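Local coordinates for capsid Protein (Unidentified, PDB 4DMI) that probably forms pentameric building blocks of a phage capsid, with sodium ions bound where neighbouring subunits meet, at residues B[69-74]-B[148-153]; B[89-94]-B[132-137]; B[98-103]-B[155-160]. All coordinates share one frame; numbering follows the deposited sequence. Where two conformers were deposited one is given.

Interaction 1. Residues B[69-74]-B[148-153]. With NA (sodium ion), chain H.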
ATOM      1  N   PHE B  69      23.986   1.843  -5.923  1.00  9.43           N
ATOM      2  CA  PHE B  69      24.673   3.122  -6.090  1.00  8.17           C
ATOM      3  C   PHE B  69      24.903   3.830  -4.749  1.00  7.71           C
ATOM      4  O   PHE B  69      24.120   3.689  -3.806  1.00  9.57           O
ATOM      5  CB  PHE B  69      23.966   4.042  -7.112  1.00  8.28           C
ATOM      6  CG  PHE B  69      22.493   4.229  -6.855  1.00  6.95           C
ATOM      7  CD1 PHE B  69      21.565   3.328  -7.372  1.00  7.83           C
ATOM      8  CD2 PHE B  69      22.040   5.283  -6.076  1.00  7.78           C
ATOM      9  CE1 PHE B  69      20.205   3.481  -7.125  1.00  8.78           C
ATOM     10  CE2 PHE B  69      20.677   5.460  -5.830  1.00  8.69           C
ATOM     11  CZ  PHE B  69      19.759   4.553  -6.344  1.00  8.91           C
ATOM     12  N   ASP B  70      26.012   4.569  -4.694  1.00  8.86           N
ATOM     13  CA  ASP B  70      26.434   5.328  -3.530  1.00  9.11           C
ATOM     14  C   ASP B  70      27.238   6.485  -4.115  1.00 10.76           C
ATOM     15  O   ASP B  70      28.436   6.361  -4.389  1.00 13.48           O
ATOM     16  CB  ASP B  70      27.284   4.445  -2.607  1.00  9.45           C
ATOM     17  CG  ASP B  70      27.635   5.121  -1.287  1.00 15.91           C
ATOM     18  OD1 ASP B  70      27.358   6.325  -1.127  1.00 14.95           O
ATOM     19  OD2 ASP B  70      28.221   4.438  -0.417  1.00 20.30           O
ATOM     20  N   VAL B  71      26.550   7.598  -4.343  1.00  9.47           N
ATOM     21  CA  VAL B  71      27.054   8.659  -5.202  1.00 10.39           C
ATOM     22  C   VAL B  71      27.429   9.914  -4.431  1.00  9.45           C
ATOM     23  O   VAL B  71      26.613  10.460  -3.687  1.00 10.00           O
ATOM     24  CB  VAL B  71      25.992   9.007  -6.269  1.00 10.44           C
ATOM     25  CG1 VAL B  71      26.497  10.087  -7.233  1.00 12.42           C
ATOM     26  CG2 VAL B  71      25.559   7.742  -7.010  1.00 11.67           C
ATOM     27  N   GLU B  72      28.666  10.369  -4.618  1.00 13.35           N
ATOM     28  CA  GLU B  72      29.205  11.523  -3.898  1.00 12.66           C
ATOM     29  C   GLU B  72      30.055  12.338  -4.867  1.00 13.29           C
ATOM     30  O   GLU B  72      30.998  11.812  -5.466  1.00 14.51           O
ATOM     31  CB  GLU B  72      30.074  11.049  -2.724  1.00 18.22           C
ATOM     32  CG  GLU B  72      30.613  12.161  -1.827  1.00 24.11           C
ATOM     33  CD  GLU B  72      31.835  11.727  -1.020  1.00 36.02           C
ATOM     34  OE1 GLU B  72      32.792  11.201  -1.631  1.00 42.00           O
ATOM     35  OE2 GLU B  72      31.838  11.906   0.220  1.00 33.55           O
ATOM     36  N   ASN B  73      29.704  13.613  -5.039  1.00 14.26           N
ATOM     37  CA  ASN B  73      30.481  14.547  -5.859  1.00 12.26           C
ATOM     38  C   ASN B  73      30.712  14.035  -7.290  1.00 14.02           C
ATOM     39  O   ASN B  73      31.814  14.144  -7.845  1.00 17.41           O
ATOM     40  CB  ASN B  73      31.805  14.888  -5.172  1.00 13.93           C
ATOM     41  CG  ASN B  73      32.402  16.201  -5.654  1.00 19.61           C
ATOM     42  OD1 ASN B  73      31.711  17.053  -6.215  1.00 20.43           O
ATOM     43  ND2 ASN B  73      33.698  16.367  -5.428  1.00 27.90           N
ATOM     44  N   THR B  74      29.659  13.472  -7.879  1.00 11.59           N
ATOM     45  CA  THR B  74      29.702  12.999  -9.260  1.00 13.38           C
ATOM     46  C   THR B  74      28.284  12.746  -9.763  1.00 13.01           C
ATOM     47  O   THR B  74      27.323  12.785  -8.993  1.00 13.18           O
ATOM     48  CB  THR B  74      30.554  11.711  -9.395  1.00 17.37           C
ATOM     49  OG1 THR B  74      30.847  11.461 -10.779  1.00 21.17           O
ATOM     50  CG2 THR B  74      29.834  10.512  -8.784  1.00 16.84           C
ATOM     51  N   LEU B 148      18.309   7.696 -16.457  1.00  8.63           N
ATOM     52  CA  LEU B 148      17.966   7.846 -15.047  1.00  8.85           C
ATOM     53  C   LEU B 148      19.289   7.901 -14.301  1.00 12.29           C
ATOM     54  O   LEU B 148      20.147   7.027 -14.491  1.00 10.71           O
ATOM     55  CB  LEU B 148      17.146   6.651 -14.572  1.00  9.96           C
ATOM     56  CG  LEU B 148      16.847   6.531 -13.078  1.00  9.47           C
ATOM     57  CD1 LEU B 148      15.929   7.654 -12.607  1.00 11.83           C
ATOM     58  CD2 LEU B 148      16.243   5.164 -12.809  1.00 11.43           C
ATOM     59  N   GLN B 149      19.474   8.921 -13.468  1.00  9.67           N
ATOM     60  CA  GLN B 149      20.768   9.125 -12.812  1.00  9.81           C
ATOM     61  C   GLN B 149      20.669   9.640 -11.379  1.00  9.46           C
ATOM     62  O   GLN B 149      19.654  10.202 -10.961  1.00  9.56           O
ATOM     63  CB  GLN B 149      21.642  10.067 -13.662  1.00 10.11           C
ATOM     64  CG  GLN B 149      21.094  11.492 -13.739  1.00 10.74           C
ATOM     65  CD  GLN B 149      21.795  12.366 -14.776  1.00 15.49           C
ATOM     66  OE1 GLN B 149      22.439  11.871 -15.703  1.00 15.88           O
ATOM     67  NE2 GLN B 149      21.678  13.679 -14.610  1.00 19.54           N
ATOM     68  N   ALA B 150      21.734   9.408 -10.624  1.00  8.56           N
ATOM     69  CA  ALA B 150      21.892   9.960  -9.283  1.00  7.48           C
ATOM     70  C   ALA B 150      22.984  11.008  -9.392  1.00  9.85           C
ATOM     71  O   ALA B 150      24.024  10.772 -10.013  1.00 11.38           O
ATOM     72  CB  ALA B 150      22.306   8.874  -8.330  1.00  9.10           C
ATOM     73  N   ARG B 151      22.768  12.164  -8.788  1.00  8.97           N
ATOM     74  CA  ARG B 151      23.757  13.225  -8.862  1.00  8.54           C
ATOM     75  C   ARG B 151      23.957  13.902  -7.513  1.00 11.01           C
ATOM     76  O   ARG B 151      22.991  14.321  -6.865  1.00 10.21           O
ATOM     77  CB  ARG B 151      23.345  14.258  -9.915  1.00 11.67           C
ATOM     78  CG  ARG B 151      24.320  15.416 -10.054  1.00 12.76           C
ATOM     79  CD  ARG B 151      23.980  16.279 -11.259  1.00 13.26           C
ATOM     80  NE  ARG B 151      22.673  16.921 -11.131  1.00 13.85           N
ATOM     81  CZ  ARG B 151      22.481  18.127 -10.605  1.00 14.64           C
ATOM     82  NH1 ARG B 151      23.510  18.831 -10.147  1.00 16.12           N
ATOM     83  NH2 ARG B 151      21.261  18.632 -10.542  1.00 17.03           N
ATOM     84  N   SER B 152      25.215  13.984  -7.091  1.00 10.81           N
ATOM     85  CA  SER B 152      25.634  14.780  -5.943  1.00  9.47           C
ATOM     86  C   SER B 152      26.674  15.776  -6.421  1.00 10.56           C
ATOM     87  O   SER B 152      27.626  15.394  -7.115  1.00 11.95           O
ATOM     88  CB  SER B 152      26.260  13.892  -4.872  1.00 10.95           C
ATOM     89  OG  SER B 152      27.121  14.662  -4.041  1.00 11.48           O
ATOM     90  N   ASN B 153      26.511  17.050  -6.075  1.00 12.41           N
ATOM     91  CA  ASN B 153      27.434  18.075  -6.577  1.00 11.52           C
ATOM     92  C   ASN B 153      28.513  18.457  -5.576  1.00 14.15           C
ATOM     93  O   ASN B 153      29.251  19.421  -5.790  1.00 17.61           O
ATOM     94  CB  ASN B 153      26.673  19.334  -7.007  1.00 12.43           C
ATOM     95  CG  ASN B 153      26.204  20.167  -5.823  1.00 14.11           C
ATOM     96  OD1 ASN B 153      26.148  19.687  -4.690  1.00 13.39           O
ATOM     97  ND2 ASN B 153      25.874  21.427  -6.083  1.00 15.97           N
TER
HETATM   98 NA    NA H 201      32.036  12.944   1.937  1.00 30.00          NA
HETATM   99  O   HOH W   1      32.152  19.688  -5.873  1.00 35.02           O
HETATM  100  O   HOH W   2      32.756  14.671   3.164  1.00 29.19           O
HETATM  101  O   HOH W   3      34.169  13.373   1.095  1.00 34.35           O

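Interaction 2. Residues B[89-94]-B[132-137]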
ATOM      1  N   GLY B  89      15.792   4.315  -2.285  1.00  5.36           N
ATOM      2  CA  GLY B  89      16.970   4.763  -1.570  1.00  5.06           C
ATOM      3  C   GLY B  89      16.761   6.032  -0.788  1.00  4.91           C
ATOM      4  O   GLY B  89      15.631   6.343  -0.413  1.00  6.79           O
ATOM      5  N   ASN B  90      17.857   6.742  -0.528  1.00  5.90           N
ATOM      6  CA  ASN B  90      17.830   7.953   0.301  1.00  5.60           C
ATOM      7  C   ASN B  90      18.766   9.026  -0.214  1.00  6.35           C
ATOM      8  O   ASN B  90      19.772   8.740  -0.883  1.00  6.48           O
ATOM      9  CB  ASN B  90      18.204   7.649   1.761  1.00  7.23           C
ATOM     10  CG  ASN B  90      17.159   6.824   2.483  1.00  7.59           C
ATOM     11  OD1 ASN B  90      16.093   7.322   2.845  1.00  8.03           O
ATOM     12  ND2 ASN B  90      17.463   5.542   2.701  1.00 10.25           N
ATOM     13  N   LEU B  91      18.429  10.268   0.117  1.00  5.72           N
ATOM     14  CA  LEU B  91      19.291  11.414  -0.139  1.00  5.49           C
ATOM     15  C   LEU B  91      19.695  12.030   1.185  1.00  5.64           C
ATOM     16  O   LEU B  91      18.939  11.987   2.163  1.00  6.62           O
ATOM     17  CB  LEU B  91      18.510  12.487  -0.902  1.00  5.97           C
ATOM     18  CG  LEU B  91      17.638  12.051  -2.078  1.00  5.87           C
ATOM     19  CD1 LEU B  91      16.755  13.217  -2.527  1.00  8.02           C
ATOM     20  CD2 LEU B  91      18.525  11.571  -3.225  1.00  7.65           C
ATOM     21  N   SER B  92      20.850  12.679   1.222  1.00  6.09           N
ATOM     22  CA  SER B  92      21.231  13.486   2.379  1.00  6.35           C
ATOM     23  C   SER B  92      20.436  14.782   2.442  1.00  6.26           C
ATOM     24  O   SER B  92      20.631  15.650   1.596  1.00  8.18           O
ATOM     25  CB  SER B  92      22.704  13.896   2.259  1.00  7.89           C
ATOM     26  OG  SER B  92      23.579  12.780   2.157  1.00  8.96           O
ATOM     27  N   SER B  93      19.586  14.963   3.452  1.00  6.02           N
ATOM     28  CA  SER B  93      18.865  16.236   3.520  1.00  6.03           C
ATOM     29  C   SER B  93      19.792  17.409   3.752  1.00  6.58           C
ATOM     30  O   SER B  93      20.819  17.306   4.431  1.00  8.94           O
ATOM     31  CB  SER B  93      17.759  16.237   4.586  1.00  6.54           C
ATOM     32  OG  SER B  93      18.290  16.451   5.893  1.00  6.65           O
ATOM     33  N   ARG B  94      19.422  18.554   3.159  0.50  6.72           N
ATOM     34  CA  ARG B  94      20.088  19.815   3.444  0.50  7.29           C
ATOM     35  C   ARG B  94      19.036  20.911   3.561  0.50  7.42           C
ATOM     36  O   ARG B  94      17.877  20.726   3.163  0.50  8.15           O
ATOM     37  CB  ARG B  94      21.106  20.177   2.353  0.50  7.78           C
ATOM     38  CG  ARG B  94      22.269  19.199   2.197  0.50  9.18           C
ATOM     39  CD  ARG B  94      23.222  19.238   3.395  0.50  8.89           C
ATOM     40  NE  ARG B  94      23.881  20.537   3.512  0.50 12.01           N
ATOM     41  CZ  ARG B  94      25.194  20.707   3.606  0.50 13.57           C
ATOM     42  NH1 ARG B  94      26.006  19.659   3.599  0.50 17.13           N
ATOM     43  NH2 ARG B  94      25.696  21.928   3.703  0.50 13.68           N
ATOM     44  N   VAL B 132      18.701  14.435   7.930  1.00  5.97           N
ATOM     45  CA  VAL B 132      18.072  13.117   7.956  1.00  6.22           C
ATOM     46  C   VAL B 132      18.081  12.551   6.543  1.00  7.86           C
ATOM     47  O   VAL B 132      18.210  13.302   5.566  1.00  6.99           O
ATOM     48  CB  VAL B 132      16.607  13.187   8.470  1.00  5.31           C
ATOM     49  CG1 VAL B 132      16.578  13.592   9.937  1.00  7.73           C
ATOM     50  CG2 VAL B 132      15.760  14.155   7.615  1.00  7.32           C
ATOM     51  N   PRO B 133      17.948  11.224   6.406  1.00  5.47           N
ATOM     52  CA  PRO B 133      17.726  10.694   5.059  1.00  6.29           C
ATOM     53  C   PRO B 133      16.401  11.193   4.476  1.00  6.55           C
ATOM     54  O   PRO B 133      15.412  11.364   5.211  1.00  7.29           O
ATOM     55  CB  PRO B 133      17.643   9.175   5.286  1.00  6.39           C
ATOM     56  CG  PRO B 133      17.258   9.011   6.747  1.00  6.67           C
ATOM     57  CD  PRO B 133      17.937  10.170   7.439  1.00  6.76           C
ATOM     58  N   VAL B 134      16.391  11.459   3.176  1.00  4.92           N
ATOM     59  CA  VAL B 134      15.151  11.760   2.466  1.00  6.69           C
ATOM     60  C   VAL B 134      14.859  10.567   1.565  1.00  7.28           C
ATOM     61  O   VAL B 134      15.547  10.342   0.569  1.00  6.26           O
ATOM     62  CB  VAL B 134      15.285  13.024   1.608  1.00  6.37           C
ATOM     63  CG1 VAL B 134      13.943  13.373   0.945  1.00 10.15           C
ATOM     64  CG2 VAL B 134      15.795  14.200   2.444  1.00  7.62           C
ATOM     65  N   PRO B 135      13.864   9.760   1.930  1.00  6.30           N
ATOM     66  CA  PRO B 135      13.654   8.538   1.142  1.00  6.78           C
ATOM     67  C   PRO B 135      12.942   8.755  -0.181  1.00  7.26           C
ATOM     68  O   PRO B 135      12.180   9.711  -0.380  1.00  9.40           O
ATOM     69  CB  PRO B 135      12.791   7.669   2.071  1.00  6.02           C
ATOM     70  CG  PRO B 135      12.072   8.684   2.968  1.00  7.51           C
ATOM     71  CD  PRO B 135      13.081   9.783   3.175  1.00  6.08           C
ATOM     72  N   PHE B 136      13.215   7.849  -1.111  1.00  7.31           N
ATOM     73  CA  PHE B 136      12.456   7.791  -2.355  1.00  7.11           C
ATOM     74  C   PHE B 136      12.196   6.336  -2.714  1.00  6.85           C
ATOM     75  O   PHE B 136      12.975   5.441  -2.347  1.00  7.06           O
ATOM     76  CB  PHE B 136      13.166   8.541  -3.503  1.00  6.57           C
ATOM     77  CG  PHE B 136      14.571   8.064  -3.756  1.00  5.31           C
ATOM     78  CD1 PHE B 136      14.809   6.956  -4.560  1.00  6.37           C
ATOM     79  CD2 PHE B 136      15.651   8.703  -3.154  1.00  5.35           C
ATOM     80  CE1 PHE B 136      16.112   6.501  -4.771  1.00  8.76           C
ATOM     81  CE2 PHE B 136      16.954   8.260  -3.362  1.00  7.30           C
ATOM     82  CZ  PHE B 136      17.181   7.157  -4.169  1.00 10.54           C
ATOM     83  N   ASP B 137      11.098   6.102  -3.430  1.00  7.13           N
ATOM     84  CA  ASP B 137      10.706   4.770  -3.885  1.00  7.68           C
ATOM     85  C   ASP B 137       9.860   4.988  -5.137  1.00 11.80           C
ATOM     86  O   ASP B 137       8.664   5.293  -5.059  1.00 11.40           O
ATOM     87  CB  ASP B 137       9.931   4.027  -2.780  1.00 10.24           C
ATOM     88  CG  ASP B 137       9.650   2.572  -3.121  1.00 23.34           C
ATOM     89  OD1 ASP B 137       9.693   2.198  -4.313  1.00 26.16           O
ATOM     90  OD2 ASP B 137       9.383   1.793  -2.183  1.00 23.23           O
TER

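Interaction 3. Residues B[98-103]-B[155-160]. With NA (sodium ion), chain H.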
ATOM      1  N   SER B  98      20.700  25.591   0.832  1.00 10.94           N
ATOM      2  CA  SER B  98      22.018  24.986   0.679  1.00 10.60           C
ATOM      3  C   SER B  98      22.446  24.968  -0.780  1.00 12.98           C
ATOM      4  O   SER B  98      21.605  24.971  -1.674  1.00 14.73           O
ATOM      5  CB  SER B  98      21.994  23.544   1.194  1.00  9.91           C
ATOM      6  OG  SER B  98      23.285  22.961   1.140  1.00 12.14           O
ATOM      7  N   GLY B  99      23.756  24.940  -1.009  1.00 12.26           N
ATOM      8  CA  GLY B  99      24.288  24.707  -2.338  1.00 14.19           C
ATOM      9  C   GLY B  99      24.623  23.245  -2.599  1.00 14.94           C
ATOM     10  O   GLY B  99      25.074  22.903  -3.692  1.00 17.23           O
ATOM     11  N   ALA B 100      24.398  22.386  -1.607  1.00 11.63           N
ATOM     12  CA  ALA B 100      24.767  20.970  -1.700  1.00  9.84           C
ATOM     13  C   ALA B 100      23.593  20.135  -2.199  1.00  9.07           C
ATOM     14  O   ALA B 100      22.606  19.939  -1.486  1.00  9.35           O
ATOM     15  CB  ALA B 100      25.281  20.447  -0.349  1.00 10.16           C
ATOM     16  N   ILE B 101      23.709  19.658  -3.435  1.00 10.18           N
ATOM     17  CA  ILE B 101      22.618  18.996  -4.143  1.00  9.20           C
ATOM     18  C   ILE B 101      22.835  17.494  -4.214  1.00 10.00           C
ATOM     19  O   ILE B 101      23.909  17.043  -4.603  1.00 11.02           O
ATOM     20  CB  ILE B 101      22.529  19.535  -5.578  1.00 12.79           C
ATOM     21  CG1 ILE B 101      22.246  21.038  -5.549  1.00 13.73           C
ATOM     22  CG2 ILE B 101      21.484  18.769  -6.390  1.00 13.82           C
ATOM     23  CD1 ILE B 101      22.282  21.704  -6.926  1.00 18.13           C
ATOM     24  N   ALA B 102      21.814  16.727  -3.835  1.00  7.78           N
ATOM     25  CA  ALA B 102      21.804  15.273  -3.969  1.00  9.10           C
ATOM     26  C   ALA B 102      20.433  14.872  -4.481  1.00  8.63           C
ATOM     27  O   ALA B 102      19.429  15.019  -3.771  1.00  9.67           O
ATOM     28  CB  ALA B 102      22.083  14.618  -2.638  1.00  9.75           C
ATOM     29  N   VAL B 103      20.375  14.403  -5.722  1.00  8.26           N
ATOM     30  CA  VAL B 103      19.091  14.169  -6.375  1.00  8.38           C
ATOM     31  C   VAL B 103      19.053  12.890  -7.185  1.00  7.43           C
ATOM     32  O   VAL B 103      20.097  12.344  -7.580  1.00  8.74           O
ATOM     33  CB  VAL B 103      18.699  15.335  -7.324  1.00  8.40           C
ATOM     34  CG1 VAL B 103      18.488  16.637  -6.548  1.00 10.81           C
ATOM     35  CG2 VAL B 103      19.739  15.523  -8.428  1.00  7.48           C
ATOM     36  N   ALA B 155      31.045  16.875  -2.000  1.00 18.48           N
ATOM     37  CA  ALA B 155      31.540  15.746  -1.215  1.00 16.90           C
ATOM     38  C   ALA B 155      30.753  15.511   0.073  1.00 18.62           C
ATOM     39  O   ALA B 155      30.843  14.437   0.667  1.00 18.24           O
ATOM     40  CB  ALA B 155      33.020  15.931  -0.896  1.00 18.43           C
ATOM     41  N   GLU B 156      29.979  16.504   0.501  1.00 14.66           N
ATOM     42  CA  GLU B 156      29.235  16.404   1.759  1.00 14.12           C
ATOM     43  C   GLU B 156      27.877  15.722   1.665  1.00 11.73           C
ATOM     44  O   GLU B 156      27.284  15.419   2.689  1.00 11.88           O
ATOM     45  CB  GLU B 156      29.050  17.786   2.398  1.00 16.33           C
ATOM     46  CG  GLU B 156      30.355  18.454   2.843  1.00 19.21           C
ATOM     47  CD  GLU B 156      30.120  19.774   3.550  1.00 29.43           C
ATOM     48  OE1 GLU B 156      28.951  20.207   3.624  1.00 32.10           O
ATOM     49  OE2 GLU B 156      31.103  20.378   4.027  1.00 33.53           O
ATOM     50  N   VAL B 157      27.366  15.502   0.457  1.00  9.49           N
ATOM     51  CA  VAL B 157      26.040  14.901   0.321  1.00 10.02           C
ATOM     52  C   VAL B 157      26.058  13.676  -0.582  1.00 10.35           C
ATOM     53  O   VAL B 157      26.848  13.605  -1.523  1.00 11.57           O
ATOM     54  CB  VAL B 157      24.987  15.913  -0.194  1.00 11.48           C
ATOM     55  CG1 VAL B 157      24.734  16.979   0.841  1.00 13.05           C
ATOM     56  CG2 VAL B 157      25.405  16.543  -1.533  1.00 11.68           C
ATOM     57  N   ARG B 158      25.183  12.712  -0.297  1.00  8.49           N
ATOM     58  CA  ARG B 158      25.159  11.469  -1.059  1.00  8.29           C
ATOM     59  C   ARG B 158      23.777  11.074  -1.571  1.00  7.12           C
ATOM     60  O   ARG B 158      22.741  11.505  -1.041  1.00  7.76           O
ATOM     61  CB  ARG B 158      25.758  10.309  -0.237  1.00  8.77           C
ATOM     62  CG  ARG B 158      27.244  10.464   0.027  1.00 11.92           C
ATOM     63  CD  ARG B 158      27.863   9.206   0.602  1.00 14.02           C
ATOM     64  NE  ARG B 158      29.296   9.412   0.820  1.00 14.72           N
ATOM     65  CZ  ARG B 158      30.261   8.667   0.289  1.00 14.54           C
ATOM     66  NH1 ARG B 158      29.965   7.622  -0.473  1.00 16.64           N
ATOM     67  NH2 ARG B 158      31.527   8.954   0.545  1.00 17.79           N
ATOM     68  N   VAL B 159      23.772  10.264  -2.620  1.00  7.35           N
ATOM     69  CA  VAL B 159      22.567   9.605  -3.106  1.00  6.63           C
ATOM     70  C   VAL B 159      22.857   8.119  -3.034  1.00  7.20           C
ATOM     71  O   VAL B 159      23.787   7.637  -3.692  1.00  9.69           O
ATOM     72  CB  VAL B 159      22.239   9.993  -4.564  1.00  8.41           C
ATOM     73  CG1 VAL B 159      20.972   9.269  -5.041  1.00  7.25           C
ATOM     74  CG2 VAL B 159      22.079  11.507  -4.694  1.00 12.44           C
ATOM     75  N   GLN B 160      22.092   7.392  -2.228  1.00  6.74           N
ATOM     76  CA  GLN B 160      22.339   5.961  -2.001  1.00  7.51           C
ATOM     77  C   GLN B 160      21.092   5.149  -2.269  1.00  9.78           C
ATOM     78  O   GLN B 160      19.987   5.571  -1.950  1.00 10.67           O
ATOM     79  CB  GLN B 160      22.814   5.718  -0.563  1.00  7.69           C
ATOM     80  CG  GLN B 160      24.124   6.413  -0.247  1.00 11.90           C
ATOM     81  CD  GLN B 160      24.564   6.235   1.188  1.00 13.52           C
ATOM     82  OE1 GLN B 160      23.740   6.049   2.088  1.00 11.72           O
ATOM     83  NE2 GLN B 160      25.867   6.299   1.412  1.00 15.06           N
TER
HETATM   84 NA    NA H 201      32.036  12.944   1.937  1.00 30.00          NA
HETATM   85  O   HOH W   2      32.756  14.671   3.164  1.00 29.19           O
HETATM   86  O   HOH W   3      34.169  13.373   1.095  1.00 34.35           O

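Interaction 1. Residues B[69-74]-B[148-153]
Asn73 and Asn153 mark the place where two layers of a curled beta sheet converge: their CA atoms lie 4.7 Å apart, and strands 69-72 and 148-152 run in directions 33° apart. Residues 69-72 belong with strand 158-167 in one layer, whereas the chain beyond Asn73 enters strand 74-77, which pairs with strand 147-152 in the other. Asn73 makes this change of layer with positive phi and psi, a left-handed helical conformation that asparagine tolerates better than most residues. Just past the step, Ser152 N donates to Thr74 O at 3.1 Å.

Between the layers the packing is apolar. Val71 brings CG2 to within 3.7 Å of Ala150 CB, and the Phe69 ring approaches the same methyl obliquely, its CD2 4.2 Å from Ala150 CB. The small alanine suits a site that Val159 also covers from the layer of Phe69. Ser152 supplies the polar end of the contact. Its OG, turned opposite its own backbone N (chi1 157°), accepts the N-H of Asn73 in a nearly straight bond (3.0 Å, 169°) and is also hydrogen-bonded to Val157 O, so the buried hydroxyl ties the turn at Asn73 to the loop leading into strand 158-167.

On the outer side Glu72 OE2 binds the sodium ion at 2.0 Å, a site completed by Ala155 O, two waters and Glu96 of a neighbouring subunit. At the solvent edge, one water donates both its hydrogens, to Asn73 OD1 (2.7 Å) and to Asn153 O (2.9 Å).

Interaction 2. Residues B[89-94]-B[132-137]
Gly89 lies beneath the ring of Phe136 at one end of an antiparallel strand pair, in which hydrogen-bonded pairs (Gly89 with Phe136, Leu91 with Val134) alternate with non-hydrogen-bonded ones. This is the tight part of the contact. The CA of Gly89 stands 3.9 Å from the centroid of the Phe136 ring, 25° off its normal, a CH-pi contact over the face. Phe136 reaches it because chi1 of 56° sets CG between its own backbone N and carbonyl carbon, folding the ring back across the strand pair. Glycine suits the place twice over: the backbone angles here are of a kind it accepts readily, and its bare CA lets the ring lie close. Such cross-strand cover of a glycine is known as aromatic rescue. Leu91 extends the apolar face, with CD2 3.7 Å from Phe136 CE2 and CB 4.1 Å from Val134 CB.

The other face is looser and more polar. Asn90 sets its OD1 between two prolines, 3.2 Å from Pro135 CA and 3.4 Å from Pro133 CB. Both prolines occupy non-hydrogen-bonded positions, where the missing N-H costs this pairing nothing; Pro135 is solvent-exposed. Beyond the strand end, Ser93 OG accepts from Val132 N (2.9 Å, 166°), while Ser93 N donates to Val132 O at 3.0 Å.

Asn90 packs against Val134 of a neighbouring subunit, and Val134 against Asn90 of another, so the pair takes part in interfaces with two neighbours of the pentamer. Within the chain, strand 158-167 bonds to Asn90 and Ser92 along the other edge of strand 83-95, and Ala116 of strand 112-121 packs on Leu91 and Phe136.

Interaction 3. Residues B[98-103]-B[155-160]
Val157 turns both its methyls to a pair of alanines: CG1 meets Ala100 CB at 3.7 Å, while CG2 lies between the two, 4.0 Å from Ala102 CB. CG2 also rests 3.5 Å from Ile101 O. With chi1 at -67°, CG1 lies opposite the carbonyl carbon and CG2 between that carbon and the backbone N, which spreads the two methyls along the facing segment. Two residues on, Val159 repeats the approach: its CG2 is 3.7 Å from Ala102 CB and 3.5 Å from Val103 N. The touching parts run almost parallel, 6° apart, yet no hydrogen bond joins them. Their backbones bond to different partners instead, Val103 to Arg151 and Val159 to Val71, so this is packing between layers of the curled sheet, and alanine suits it because its short side chain lets the valines come near the facing backbone.

Polar groups around this apolar shell hold each segment in place. Ser98 OG accepts from Ala100 N at 3.0 Å, an ST turn that shapes the approach to the alanine. Asn153 bonds to Ile101 N through OD1 and to Gly99 O through ND2, and Asn118 OD1 receives Ala102 N. On the valine side, Ser92 OG bonds to the backbone N of Arg158 and to Ile120 O of a neighbouring subunit.

Farther out, Ala155 O binds the sodium ion at 2.3 Å. Arg158 points away from the alanines, forming a salt bridge with Asp70 and a hydrogen bond with Glu96 of a neighbouring subunit; that glutamate is a sodium ligand too. The contact itself thus rests on fitted methyl groups without directional bonds, which suggests that its alignment is probably set by the surrounding hydrogen bonds, ion pairs and metal.

In the fold
All three contacts lie in one curled beta sheet, each within reach of a neighbouring subunit, but they differ in kind. Interaction 2 is true strand pairing, rich in backbone bonds, with one more apolar face and both sides reaching neighbouring subunits. Interaction 3 is buried, with apolar side chains and no hydrogen bond across it. Interaction 1 mixes the two, apolar within and water-bridged at its outer end. Interactions 1 and 3 join neighbouring elements: strands 67-72 and 158-167 pair, as do 147-152 and 102-107, and each contact supplies a ligand to the same sodium ion. Interactions 1 and 2 meet where Phe69 packs against Phe136; interactions 2 and 3 are joined by the pairing of strands 83-95 and 158-167.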